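Cysteine hydrolase (PDB 6V98) is a type VI secretion system effector of Vibrio cholerae that probably acts as a cysteine hydrolase related to papain-like peptidases. Local coordinates at residues R58-G63 with G74-V79; D127-G132 with I157-A162; V79-V84 with K101-R106. All blocks are in the same frame, centred on the assembly; numbering follows the deposited sequence.

Interaction 1: R58-G63 with G74-V79; sequences RYYEYG and GNVRKV
E61 and R77 face each other as an antiparallel hydrogen-bonded pair, and their side chains run side by side off the same face of the sheet. R77 presents its edge: NE lies 2.8 Å from E61 OE2, and NH2 reaches the same oxygen at 3.1 Å. Both nitrogens approach OE2 from one face of the carboxylate, which is turned 41° from the guanidinium plane. E61 sends CG between its backbone N and carbonyl carbon (chi1 61°), and the extended chain then carries the carboxylate alongside R77. S107 OG of helix 93-107 also bonds to OE2. The other oxygen, OE1, takes Y59 OH from above the carboxylate plane at 2.8 Å and a further bond from H44, so a buried carboxylate has both oxygens held. Y59 thus uses its hydroxyl to position E61, while its ring carbon CD1 packs on V79 CB.

On the other face, K78 lays its aliphatic chain across Y60. K78 CB sits 4.0 Å from the ring centroid in a CH-pi contact, and CD passes 3.4 Å from Y60 OH, leaving the amine to reach a water that also bonds Y59 N and V79 O. V76 CG1 meets the Y60 ring at its edge. Next along, Y62 CE1 comes 3.6 Å from G74 C; the positive phi of G74 suits glycine, since a side chain would run into the Y62 hydroxyl and the preceding carbonyl oxygen. Paired backbone bonds at E61-R77 and G63-N75 complete the antiparallel beta hairpin, whose strand 75-78 forms one edge of the central sheet.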
ATOM      1  N   ARG A  58      -0.382  -0.418  10.148  1.00 23.31           N
ATOM      2  CA  ARG A  58       0.390   0.698   9.613  1.00 25.01           C
ATOM      3  C   ARG A  58      -0.003   0.944   8.164  1.00 23.37           C
ATOM      4  O   ARG A  58      -0.414   0.031   7.450  1.00 23.84           O
ATOM      5  CB  ARG A  58       1.909   0.429   9.660  1.00 29.70           C
ATOM      6  CG  ARG A  58       2.414  -0.029  11.007  1.00 32.29           C
ATOM      7  CD  ARG A  58       2.371   1.120  11.982  1.00 36.84           C
ATOM      8  NE  ARG A  58       3.017   0.777  13.241  1.00 49.93           N
ATOM      9  CZ  ARG A  58       2.415   0.815  14.426  1.00 56.62           C
ATOM     10  NH1 ARG A  58       1.137   1.177  14.524  1.00 53.78           N
ATOM     11  NH2 ARG A  58       3.095   0.486  15.518  1.00 65.91           N
ATOM     12  N   TYR A  59       0.180   2.182   7.713  1.00 23.13           N
ATOM     13  CA  TYR A  59      -0.022   2.520   6.311  1.00 21.84           C
ATOM     14  C   TYR A  59       1.143   3.378   5.840  1.00 21.76           C
ATOM     15  O   TYR A  59       1.506   4.353   6.506  1.00 20.43           O
ATOM     16  CB  TYR A  59      -1.360   3.245   6.085  1.00 22.13           C
ATOM     17  CG  TYR A  59      -1.549   3.679   4.649  1.00 21.27           C
ATOM     18  CD1 TYR A  59      -1.153   4.949   4.232  1.00 21.88           C
ATOM     19  CD2 TYR A  59      -2.085   2.814   3.702  1.00 22.59           C
ATOM     20  CE1 TYR A  59      -1.292   5.346   2.908  1.00 19.92           C
ATOM     21  CE2 TYR A  59      -2.216   3.196   2.374  1.00 20.07           C
ATOM     22  CZ  TYR A  59      -1.821   4.457   1.988  1.00 21.91           C
ATOM     23  OH  TYR A  59      -1.966   4.858   0.683  1.00 23.89           O
ATOM     24  N   TYR A  60       1.741   2.992   4.709  1.00 24.20           N
ATOM     25  CA  TYR A  60       2.842   3.717   4.095  1.00 20.86           C
ATOM     26  C   TYR A  60       2.569   3.906   2.614  1.00 20.26           C
ATOM     27  O   TYR A  60       1.883   3.096   1.982  1.00 19.34           O
ATOM     28  CB  TYR A  60       4.173   2.962   4.256  1.00 18.98           C
ATOM     29  CG  TYR A  60       4.817   3.090   5.614  1.00 23.13           C
ATOM     30  CD1 TYR A  60       4.384   2.327   6.703  1.00 24.77           C
ATOM     31  CD2 TYR A  60       5.873   3.969   5.803  1.00 25.49           C
ATOM     32  CE1 TYR A  60       5.005   2.453   7.954  1.00 29.68           C
ATOM     33  CE2 TYR A  60       6.498   4.101   7.031  1.00 28.92           C
ATOM     34  CZ  TYR A  60       6.070   3.351   8.101  1.00 31.42           C
ATOM     35  OH  TYR A  60       6.722   3.524   9.305  1.00 32.54           O
ATOM     36  N   GLU A  61       3.136   4.973   2.055  1.00 20.53           N
ATOM     37  CA  GLU A  61       3.052   5.183   0.619  1.00 20.15           C
ATOM     38  C   GLU A  61       4.232   6.041   0.178  1.00 22.20           C
ATOM     39  O   GLU A  61       4.884   6.702   0.988  1.00 23.00           O
ATOM     40  CB  GLU A  61       1.722   5.857   0.228  1.00 19.29           C
ATOM     41  CG  GLU A  61       1.546   7.221   0.862  1.00 20.38           C
ATOM     42  CD  GLU A  61       0.101   7.681   0.867  1.00 25.25           C
ATOM     43  OE1 GLU A  61      -0.666   7.208   0.008  1.00 24.76           O
ATOM     44  OE2 GLU A  61      -0.247   8.517   1.726  1.00 25.67           O
ATOM     45  N   TYR A  62       4.472   6.036  -1.130  1.00 19.63           N
ATOM     46  CA  TYR A  62       5.543   6.804  -1.751  1.00 19.57           C
ATOM     47  C   TYR A  62       4.952   7.633  -2.877  1.00 20.09           C
ATOM     48  O   TYR A  62       4.157   7.129  -3.671  1.00 24.10           O
ATOM     49  CB  TYR A  62       6.611   5.868  -2.292  1.00 21.84           C
ATOM     50  CG  TYR A  62       7.677   6.553  -3.113  1.00 24.32           C
ATOM     51  CD1 TYR A  62       8.664   7.318  -2.502  1.00 20.19           C
ATOM     52  CD2 TYR A  62       7.702   6.428  -4.499  1.00 23.64           C
ATOM     53  CE1 TYR A  62       9.663   7.936  -3.262  1.00 21.69           C
ATOM     54  CE2 TYR A  62       8.684   7.052  -5.259  1.00 24.86           C
ATOM     55  CZ  TYR A  62       9.653   7.802  -4.627  1.00 21.38           C
ATOM     56  OH  TYR A  62      10.631   8.410  -5.360  1.00 23.36           O
ATOM     57  N   GLY A  63       5.326   8.900  -2.952  1.00 24.11           N
ATOM     58  CA  GLY A  63       4.707   9.740  -3.954  1.00 24.91           C
ATOM     59  C   GLY A  63       5.294  11.127  -3.920  1.00 27.07           C
ATOM     60  O   GLY A  63       6.292  11.383  -3.245  1.00 23.91           O
ATOM     61  N   GLY A  74       9.905  13.077  -4.622  1.00 24.35           N
ATOM     62  CA  GLY A  74       9.463  11.770  -4.167  1.00 24.82           C
ATOM     63  C   GLY A  74       9.860  11.491  -2.732  1.00 28.34           C
ATOM     64  O   GLY A  74      11.036  11.621  -2.376  1.00 24.44           O
ATOM     65  N   ASN A  75       8.888  11.141  -1.888  1.00 24.39           N
ATOM     66  CA  ASN A  75       9.161  10.856  -0.486  1.00 23.25           C
ATOM     67  C   ASN A  75       8.206   9.788   0.004  1.00 22.13           C
ATOM     68  O   ASN A  75       7.065   9.703  -0.455  1.00 23.68           O
ATOM     69  CB  ASN A  75       9.004  12.085   0.412  1.00 21.44           C
ATOM     70  CG  ASN A  75      10.058  13.144   0.143  1.00 25.52           C
ATOM     71  OD1 ASN A  75      11.191  13.050   0.625  1.00 26.74           O
ATOM     72  ND2 ASN A  75       9.696  14.147  -0.659  1.00 24.69           N
ATOM     73  N   VAL A  76       8.680   8.995   0.951  1.00 20.62           N
ATOM     74  CA  VAL A  76       7.829   8.049   1.662  1.00 19.45           C
ATOM     75  C   VAL A  76       7.096   8.799   2.760  1.00 22.41           C
ATOM     76  O   VAL A  76       7.668   9.669   3.426  1.00 25.38           O
ATOM     77  CB  VAL A  76       8.671   6.912   2.264  1.00 24.61           C
ATOM     78  CG1 VAL A  76       7.787   5.937   3.061  1.00 23.17           C
ATOM     79  CG2 VAL A  76       9.450   6.193   1.175  1.00 21.33           C
ATOM     80  N   ARG A  77       5.833   8.459   2.975  1.00 24.76           N
ATOM     81  CA  ARG A  77       5.153   8.996   4.139  1.00 22.15           C
ATOM     82  C   ARG A  77       4.341   7.901   4.804  1.00 27.54           C
ATOM     83  O   ARG A  77       3.943   6.908   4.181  1.00 21.94           O
ATOM     84  CB  ARG A  77       4.289  10.220   3.777  1.00 29.23           C
ATOM     85  CG  ARG A  77       2.890   9.956   3.358  1.00 32.56           C
ATOM     86  CD  ARG A  77       2.054  11.269   3.283  1.00 29.28           C
ATOM     87  NE  ARG A  77       0.768  10.987   2.658  1.00 28.70           N
ATOM     88  CZ  ARG A  77      -0.167  11.884   2.366  1.00 34.71           C
ATOM     89  NH1 ARG A  77       0.016  13.175   2.636  1.00 36.36           N
ATOM     90  NH2 ARG A  77      -1.296  11.479   1.800  1.00 28.99           N
ATOM     91  N   LYS A  78       4.150   8.085   6.098  1.00 25.73           N
ATOM     92  CA  LYS A  78       3.376   7.193   6.935  1.00 25.95           C
ATOM     93  C   LYS A  78       2.127   7.952   7.340  1.00 25.55           C
ATOM     94  O   LYS A  78       2.219   9.123   7.713  1.00 23.74           O
ATOM     95  CB  LYS A  78       4.189   6.802   8.163  1.00 29.14           C
ATOM     96  CG  LYS A  78       3.439   6.023   9.187  1.00 29.08           C
ATOM     97  CD  LYS A  78       4.336   5.754  10.389  1.00 31.19           C
ATOM     98  CE  LYS A  78       3.699   4.699  11.268  1.00 34.12           C
ATOM     99  NZ  LYS A  78       2.368   5.154  11.763  1.00 33.55           N
ATOM    100  N   VAL A  79       0.969   7.314   7.219  1.00 24.87           N
ATOM    101  CA  VAL A  79      -0.299   7.921   7.618  1.00 27.47           C
ATOM    102  C   VAL A  79      -0.851   7.101   8.768  1.00 26.62           C
ATOM    103  O   VAL A  79      -1.046   5.890   8.625  1.00 28.03           O
ATOM    104  CB  VAL A  79      -1.313   7.968   6.468  1.00 26.65           C
ATOM    105  CG1 VAL A  79      -2.609   8.649   6.945  1.00 27.60           C
ATOM    106  CG2 VAL A  79      -0.725   8.674   5.258  1.00 29.68           C
TER
HETATM  107  O   HOH W   1       0.478   4.033  10.023  1.00 25.32           O

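Interaction 2: D127-G132 with I157-A162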
ATOM      1  N   ASP A 127       7.903  -3.619   8.693  1.00 24.95           N
ATOM      2  CA  ASP A 127       7.953  -2.354   9.420  1.00 27.92           C
ATOM      3  C   ASP A 127       9.353  -1.764   9.385  1.00 25.01           C
ATOM      4  O   ASP A 127       9.528  -0.558   9.158  1.00 26.50           O
ATOM      5  CB  ASP A 127       7.489  -2.567  10.860  1.00 27.89           C
ATOM      6  CG  ASP A 127       7.216  -1.269  11.576  1.00 35.73           C
ATOM      7  OD1 ASP A 127       6.266  -0.571  11.171  1.00 31.55           O
ATOM      8  OD2 ASP A 127       7.949  -0.953  12.537  1.00 42.00           O
ATOM      9  N   SER A 128      10.365  -2.606   9.581  1.00 24.41           N
ATOM     10  CA  SER A 128      11.748  -2.138   9.513  1.00 25.97           C
ATOM     11  C   SER A 128      12.113  -1.634   8.116  1.00 27.83           C
ATOM     12  O   SER A 128      12.808  -0.617   7.974  1.00 24.25           O
ATOM     13  CB  SER A 128      12.688  -3.268   9.939  1.00 26.94           C
ATOM     14  OG  SER A 128      14.037  -2.823   9.889  1.00 41.36           O
ATOM     15  N   TRP A 129      11.667  -2.337   7.072  1.00 25.58           N
ATOM     16  CA  TRP A 129      11.979  -1.925   5.702  1.00 23.43           C
ATOM     17  C   TRP A 129      11.340  -0.579   5.374  1.00 26.88           C
ATOM     18  O   TRP A 129      11.993   0.311   4.810  1.00 23.64           O
ATOM     19  CB  TRP A 129      11.518  -3.016   4.730  1.00 21.35           C
ATOM     20  CG  TRP A 129      11.927  -2.899   3.274  1.00 22.76           C
ATOM     21  CD1 TRP A 129      12.958  -3.548   2.664  1.00 26.15           C
ATOM     22  CD2 TRP A 129      11.265  -2.146   2.252  1.00 23.26           C
ATOM     23  NE1 TRP A 129      12.989  -3.238   1.328  1.00 26.51           N
ATOM     24  CE2 TRP A 129      11.964  -2.373   1.049  1.00 25.04           C
ATOM     25  CE3 TRP A 129      10.160  -1.289   2.242  1.00 23.12           C
ATOM     26  CZ2 TRP A 129      11.592  -1.780  -0.155  1.00 28.74           C
ATOM     27  CZ3 TRP A 129       9.781  -0.704   1.042  1.00 23.65           C
ATOM     28  CH2 TRP A 129      10.493  -0.951  -0.140  1.00 23.18           C
ATOM     29  N   LEU A 130      10.067  -0.407   5.742  1.00 25.17           N
ATOM     30  CA  LEU A 130       9.360   0.846   5.486  1.00 24.38           C
ATOM     31  C   LEU A 130       9.978   2.007   6.260  1.00 24.09           C
ATOM     32  O   LEU A 130      10.179   3.095   5.703  1.00 24.11           O
ATOM     33  CB  LEU A 130       7.882   0.667   5.838  1.00 20.15           C
ATOM     34  CG  LEU A 130       7.204  -0.287   4.852  1.00 21.35           C
ATOM     35  CD1 LEU A 130       5.929  -0.888   5.478  1.00 27.04           C
ATOM     36  CD2 LEU A 130       6.893   0.423   3.540  1.00 23.40           C
ATOM     37  N   ARG A 131      10.297   1.802   7.541  1.00 23.68           N
ATOM     38  CA  ARG A 131      10.974   2.853   8.295  1.00 25.17           C
ATOM     39  C   ARG A 131      12.347   3.150   7.698  1.00 31.77           C
ATOM     40  O   ARG A 131      12.788   4.305   7.675  1.00 31.34           O
ATOM     41  CB  ARG A 131      11.110   2.458   9.762  1.00 32.04           C
ATOM     42  CG  ARG A 131       9.795   2.421  10.545  1.00 35.76           C
ATOM     43  CD  ARG A 131      10.044   2.275  12.043  1.00 46.87           C
ATOM     44  NE  ARG A 131      10.356   0.899  12.440  1.00 52.12           N
ATOM     45  CZ  ARG A 131      11.588   0.416  12.598  1.00 56.69           C
ATOM     46  NH1 ARG A 131      12.644   1.192  12.392  1.00 63.81           N
ATOM     47  NH2 ARG A 131      11.764  -0.850  12.963  1.00 53.45           N
ATOM     48  N   GLY A 132      13.030   2.118   7.202  1.00 29.64           N
ATOM     49  CA  GLY A 132      14.323   2.329   6.564  1.00 27.31           C
ATOM     50  C   GLY A 132      14.217   3.148   5.291  1.00 30.34           C
ATOM     51  O   GLY A 132      15.034   4.038   5.045  1.00 26.36           O
ATOM     52  N   ILE A 157       5.680  -2.830  -4.754  1.00 19.76           N
ATOM     53  CA  ILE A 157       6.183  -4.064  -5.354  1.00 22.97           C
ATOM     54  C   ILE A 157       7.515  -4.429  -4.732  1.00 23.27           C
ATOM     55  O   ILE A 157       7.760  -5.592  -4.384  1.00 21.78           O
ATOM     56  CB  ILE A 157       6.317  -3.922  -6.880  1.00 21.60           C
ATOM     57  CG1 ILE A 157       4.955  -3.630  -7.516  1.00 18.64           C
ATOM     58  CG2 ILE A 157       6.965  -5.202  -7.470  1.00 25.05           C
ATOM     59  CD1 ILE A 157       5.055  -3.148  -8.940  1.00 21.87           C
ATOM     60  N   ASP A 158       8.396  -3.433  -4.577  1.00 23.65           N
ATOM     61  CA  ASP A 158       9.709  -3.673  -3.990  1.00 22.83           C
ATOM     62  C   ASP A 158       9.589  -4.178  -2.559  1.00 24.25           C
ATOM     63  O   ASP A 158      10.356  -5.053  -2.138  1.00 24.39           O
ATOM     64  CB  ASP A 158      10.551  -2.392  -4.044  1.00 23.01           C
ATOM     65  CG  ASP A 158      10.993  -2.025  -5.470  1.00 29.54           C
ATOM     66  OD1 ASP A 158      10.793  -2.827  -6.409  1.00 32.45           O
ATOM     67  OD2 ASP A 158      11.532  -0.921  -5.648  1.00 31.43           O
ATOM     68  N   LEU A 159       8.620  -3.658  -1.798  1.00 21.34           N
ATOM     69  CA  LEU A 159       8.387  -4.173  -0.447  1.00 22.38           C
ATOM     70  C   LEU A 159       7.975  -5.637  -0.487  1.00 22.13           C
ATOM     71  O   LEU A 159       8.497  -6.471   0.267  1.00 22.69           O
ATOM     72  CB  LEU A 159       7.303  -3.349   0.258  1.00 21.43           C
ATOM     73  CG  LEU A 159       6.808  -3.881   1.608  1.00 23.37           C
ATOM     74  CD1 LEU A 159       7.898  -3.891   2.655  1.00 25.89           C
ATOM     75  CD2 LEU A 159       5.623  -3.051   2.072  1.00 21.91           C
ATOM     76  N   ALA A 160       7.000  -5.963  -1.337  1.00 23.50           N
ATOM     77  CA  ALA A 160       6.504  -7.332  -1.387  1.00 24.24           C
ATOM     78  C   ALA A 160       7.596  -8.274  -1.860  1.00 24.59           C
ATOM     79  O   ALA A 160       7.781  -9.359  -1.290  1.00 24.70           O
ATOM     80  CB  ALA A 160       5.274  -7.409  -2.293  1.00 25.28           C
ATOM     81  N   ASP A 161       8.369  -7.850  -2.867  1.00 22.89           N
ATOM     82  CA  ASP A 161       9.539  -8.620  -3.291  1.00 27.48           C
ATOM     83  C   ASP A 161      10.483  -8.858  -2.118  1.00 29.46           C
ATOM     84  O   ASP A 161      10.976  -9.975  -1.912  1.00 28.72           O
ATOM     85  CB  ASP A 161      10.281  -7.886  -4.415  1.00 58.41           C
ATOM     86  CG  ASP A 161       9.958  -8.431  -5.808  1.00 75.80           C
ATOM     87  OD1 ASP A 161      10.265  -9.614  -6.087  1.00 78.11           O
ATOM     88  OD2 ASP A 161       9.408  -7.664  -6.628  1.00 75.52           O
ATOM     89  N   ALA A 162      10.750  -7.803  -1.339  1.00 25.31           N
ATOM     90  CA  ALA A 162      11.694  -7.901  -0.232  1.00 26.63           C
ATOM     91  C   ALA A 162      11.183  -8.829   0.861  1.00 25.43           C
ATOM     92  O   ALA A 162      11.988  -9.430   1.583  1.00 32.67           O
ATOM     93  CB  ALA A 162      11.987  -6.508   0.337  1.00 26.00           C
TER
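The backbone bond from A162 N to D158 O, 2.9 Å long, closes the helical turn that sets D158, L159 and A162 against the indole of W129. L159 does most of the covering. Its CA lies over the six-membered ring, 3.9 Å from the centroid and 12° off the normal, a CH-pi contact, while its CD1 rests on the same face nearer the rim, 3.5 Å from CE3. W129 has CG anti to its backbone N (chi1 -171°), which lays the flat indole against L159, where a broad apolar surface can fill the gap between backbones. The axes of segments 127-132 and 157-162 run roughly antiparallel and come within 10.8 Å. Helix 154-162 starts just after C152, which is dimethylarsinoylated in the crystal; this placement is consistent with the papain-like clan, where the nucleophilic cysteine stands at the head of a helix. At the five-membered ring, the small A162 lets its CB come within 3.6 Å of NE1. L130, whose CD2 also lies at the indole edge, crosses L159 at about a right angle, their CD2 atoms meeting at 4.0 Å. D158 offers W129 its backbone and CB and turns its carboxylate outward to a salt bridge with K170.

Interaction 3: V79-V84 with K101-R106; sequences VGVSNV and KEVSLR
A loop leaving the edge strand 75-78 runs along helix 93-107, and E102 of that helix clamps it at S82. The carboxylate spans two donors of one residue. S82 N points straight at OE1, 2.8 Å away with an N-H...O angle of 176°, and meets the syn lone pair of OE1; S82 OG donates to OE2 over a short 2.5 Å, also from the syn side and a little out of the carboxylate plane. Serine suits the place because its hydroxyl, beside the backbone N (chi1 -59°), lies ready for the second oxygen. With its chain extended beyond CG (chi2 171°), E102 reaches from the helix to the loop backbone.

The two bonds tie the irregular loop 79-84 to helix 93-107, which packs on one face of the antiparallel sheet through V103 and Y59. Beneath the clamp the contact turns apolar: V81 CG1 meets V103 CG2 at 3.8 Å, so V81 and V103 join loop, helix and strand 57-63, with Y59 touching both valines. One turn further along the helix, R106 stretches back over E102, whose CG lies 3.8 Å above one guanidinium face. The aliphatic part of R106 serves as a hydrophobic surface as well, its CD resting 3.8 Å from V79 CG1, while NH1 lies 2.8 Å from G80 O.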
ATOM      1  N   VAL A  79       0.969   7.314   7.219  1.00 24.87           N
ATOM      2  CA  VAL A  79      -0.299   7.921   7.618  1.00 27.47           C
ATOM      3  C   VAL A  79      -0.851   7.101   8.768  1.00 26.62           C
ATOM      4  O   VAL A  79      -1.046   5.890   8.625  1.00 28.03           O
ATOM      5  CB  VAL A  79      -1.313   7.968   6.468  1.00 26.65           C
ATOM      6  CG1 VAL A  79      -2.609   8.649   6.945  1.00 27.60           C
ATOM      7  CG2 VAL A  79      -0.725   8.674   5.258  1.00 29.68           C
ATOM      8  N   GLY A  80      -1.111   7.752   9.900  1.00 27.78           N
ATOM      9  CA  GLY A  80      -1.750   7.066  11.010  1.00 29.37           C
ATOM     10  C   GLY A  80      -3.134   6.557  10.646  1.00 31.33           C
ATOM     11  O   GLY A  80      -3.920   7.296  10.046  1.00 33.31           O
ATOM     12  N   VAL A  81      -3.434   5.296  10.971  1.00 27.42           N
ATOM     13  CA  VAL A  81      -4.748   4.704  10.739  1.00 27.84           C
ATOM     14  C   VAL A  81      -5.165   3.926  11.981  1.00 29.68           C
ATOM     15  O   VAL A  81      -4.359   3.639  12.870  1.00 32.12           O
ATOM     16  CB  VAL A  81      -4.791   3.780   9.502  1.00 25.13           C
ATOM     17  CG1 VAL A  81      -4.595   4.586   8.214  1.00 26.75           C
ATOM     18  CG2 VAL A  81      -3.747   2.669   9.617  1.00 24.56           C
ATOM     19  N   SER A  82      -6.451   3.596  12.040  1.00 25.94           N
ATOM     20  CA  SER A  82      -6.942   2.764  13.126  1.00 25.94           C
ATOM     21  C   SER A  82      -6.361   1.360  13.016  1.00 27.43           C
ATOM     22  O   SER A  82      -6.002   0.897  11.933  1.00 34.13           O
ATOM     23  CB  SER A  82      -8.473   2.699  13.110  1.00 27.46           C
ATOM     24  OG  SER A  82      -9.047   3.993  13.238  1.00 30.30           O
ATOM     25  N   ASN A  83      -6.269   0.682  14.155  1.00 29.43           N
ATOM     26  CA  ASN A  83      -5.961  -0.738  14.130  1.00 28.31           C
ATOM     27  C   ASN A  83      -7.210  -1.535  13.779  1.00 28.85           C
ATOM     28  O   ASN A  83      -8.342  -1.090  13.990  1.00 31.18           O
ATOM     29  CB  ASN A  83      -5.417  -1.198  15.478  1.00 25.29           C
ATOM     30  CG  ASN A  83      -4.086  -0.558  15.798  1.00 34.12           C
ATOM     31  OD1 ASN A  83      -3.314  -0.248  14.898  1.00 31.60           O
ATOM     32  ND2 ASN A  83      -3.819  -0.350  17.078  1.00 41.58           N
ATOM     33  N   VAL A  84      -6.997  -2.729  13.245  1.00 30.17           N
ATOM     34  CA  VAL A  84      -8.089  -3.631  12.937  1.00 32.11           C
ATOM     35  C   VAL A  84      -8.277  -4.603  14.097  1.00 31.80           C
ATOM     36  O   VAL A  84      -7.439  -4.718  14.988  1.00 31.03           O
ATOM     37  CB  VAL A  84      -7.859  -4.389  11.609  1.00 33.57           C
ATOM     38  CG1 VAL A  84      -7.723  -3.406  10.455  1.00 33.12           C
ATOM     39  CG2 VAL A  84      -6.623  -5.294  11.700  1.00 29.40           C
ATOM     40  N   LYS A 101     -11.808   3.362   4.682  1.00 25.76           N
ATOM     41  CA  LYS A 101     -12.349   4.713   4.589  1.00 24.76           C
ATOM     42  C   LYS A 101     -11.301   5.759   4.967  1.00 25.83           C
ATOM     43  O   LYS A 101     -11.192   6.804   4.313  1.00 29.42           O
ATOM     44  CB  LYS A 101     -13.572   4.840   5.488  1.00 33.27           C
ATOM     45  CG  LYS A 101     -14.413   6.045   5.173  1.00 31.24           C
ATOM     46  CD  LYS A 101     -15.712   6.019   5.954  1.00 33.52           C
ATOM     47  CE  LYS A 101     -16.825   6.629   5.123  1.00 51.98           C
ATOM     48  NZ  LYS A 101     -16.762   8.108   5.135  1.00 58.92           N
ATOM     49  N   GLU A 102     -10.546   5.514   6.041  1.00 24.14           N
ATOM     50  CA  GLU A 102      -9.497   6.451   6.440  1.00 22.61           C
ATOM     51  C   GLU A 102      -8.495   6.647   5.313  1.00 25.75           C
ATOM     52  O   GLU A 102      -8.152   7.781   4.955  1.00 25.03           O
ATOM     53  CB  GLU A 102      -8.795   5.947   7.705  1.00 24.80           C
ATOM     54  CG  GLU A 102      -9.659   6.038   8.980  1.00 32.00           C
ATOM     55  CD  GLU A 102      -9.017   5.342  10.173  1.00 31.91           C
ATOM     56  OE1 GLU A 102      -8.141   4.492   9.948  1.00 27.31           O
ATOM     57  OE2 GLU A 102      -9.385   5.635  11.329  1.00 31.12           O
ATOM     58  N   VAL A 103      -8.029   5.540   4.730  1.00 24.37           N
ATOM     59  CA  VAL A 103      -6.981   5.603   3.714  1.00 23.85           C
ATOM     60  C   VAL A 103      -7.496   6.288   2.456  1.00 24.30           C
ATOM     61  O   VAL A 103      -6.794   7.107   1.840  1.00 24.42           O
ATOM     62  CB  VAL A 103      -6.462   4.178   3.444  1.00 32.27           C
ATOM     63  CG1 VAL A 103      -5.649   4.125   2.178  1.00 34.36           C
ATOM     64  CG2 VAL A 103      -5.641   3.698   4.641  1.00 25.34           C
ATOM     65  N   SER A 104      -8.740   5.993   2.074  1.00 24.26           N
ATOM     66  CA  SER A 104      -9.312   6.621   0.889  1.00 26.56           C
ATOM     67  C   SER A 104      -9.407   8.136   1.054  1.00 32.39           C
ATOM     68  O   SER A 104      -9.084   8.891   0.126  1.00 25.20           O
ATOM     69  CB  SER A 104     -10.690   6.027   0.595  1.00 25.06           C
ATOM     70  OG  SER A 104     -11.258   6.687  -0.515  1.00 29.51           O
ATOM     71  N   LEU A 105      -9.861   8.602   2.222  1.00 29.38           N
ATOM     72  CA  LEU A 105      -9.966  10.038   2.456  1.00 25.51           C
ATOM     73  C   LEU A 105      -8.593  10.688   2.495  1.00 25.89           C
ATOM     74  O   LEU A 105      -8.376  11.742   1.884  1.00 30.79           O
ATOM     75  CB  LEU A 105     -10.702  10.312   3.773  1.00 28.18           C
ATOM     76  CG  LEU A 105     -10.686  11.781   4.206  1.00 29.99           C
ATOM     77  CD1 LEU A 105     -11.311  12.650   3.122  1.00 30.44           C
ATOM     78  CD2 LEU A 105     -11.421  11.985   5.542  1.00 31.77           C
ATOM     79  N   ARG A 106      -7.657  10.068   3.218  1.00 24.88           N
ATOM     80  CA  ARG A 106      -6.415  10.740   3.583  1.00 26.28           C
ATOM     81  C   ARG A 106      -5.399  10.670   2.463  1.00 30.28           C
ATOM     82  O   ARG A 106      -4.605  11.600   2.297  1.00 31.06           O
ATOM     83  CB  ARG A 106      -5.831  10.119   4.860  1.00 29.20           C
ATOM     84  CG  ARG A 106      -6.579  10.546   6.124  1.00 27.86           C
ATOM     85  CD  ARG A 106      -6.267   9.695   7.352  1.00 27.78           C
ATOM     86  NE  ARG A 106      -7.263   9.965   8.411  1.00 29.30           N
ATOM     87  CZ  ARG A 106      -7.359   9.274   9.544  1.00 33.85           C
ATOM     88  NH1 ARG A 106      -6.520   8.277   9.782  1.00 30.94           N
ATOM     89  NH2 ARG A 106      -8.298   9.574  10.441  1.00 32.53           N
TER

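From the N terminus, interaction 1 comes first, closing the short loop 64-73 into a hairpin. Interaction 3 opens at V79, the residue on which interaction 1 ends, and closes a longer loop through strands 86-87 and 90-91 into helix 93-107. Interaction 2 follows, joining helices 123-134 and 154-162 and closing residues 133-156, which include C152. The three stand in series; none encloses or crosses another. Strand 57-63 connects them: Y59 packs on V103 of interaction 3, and Y60 on L130 and R131 of interaction 2. Interactions 2 and 3 stay about 10 Å apart at their nearest atoms, because helix 93-107 and helix 123-134 meet strand 57-63 from opposite faces of the sheet.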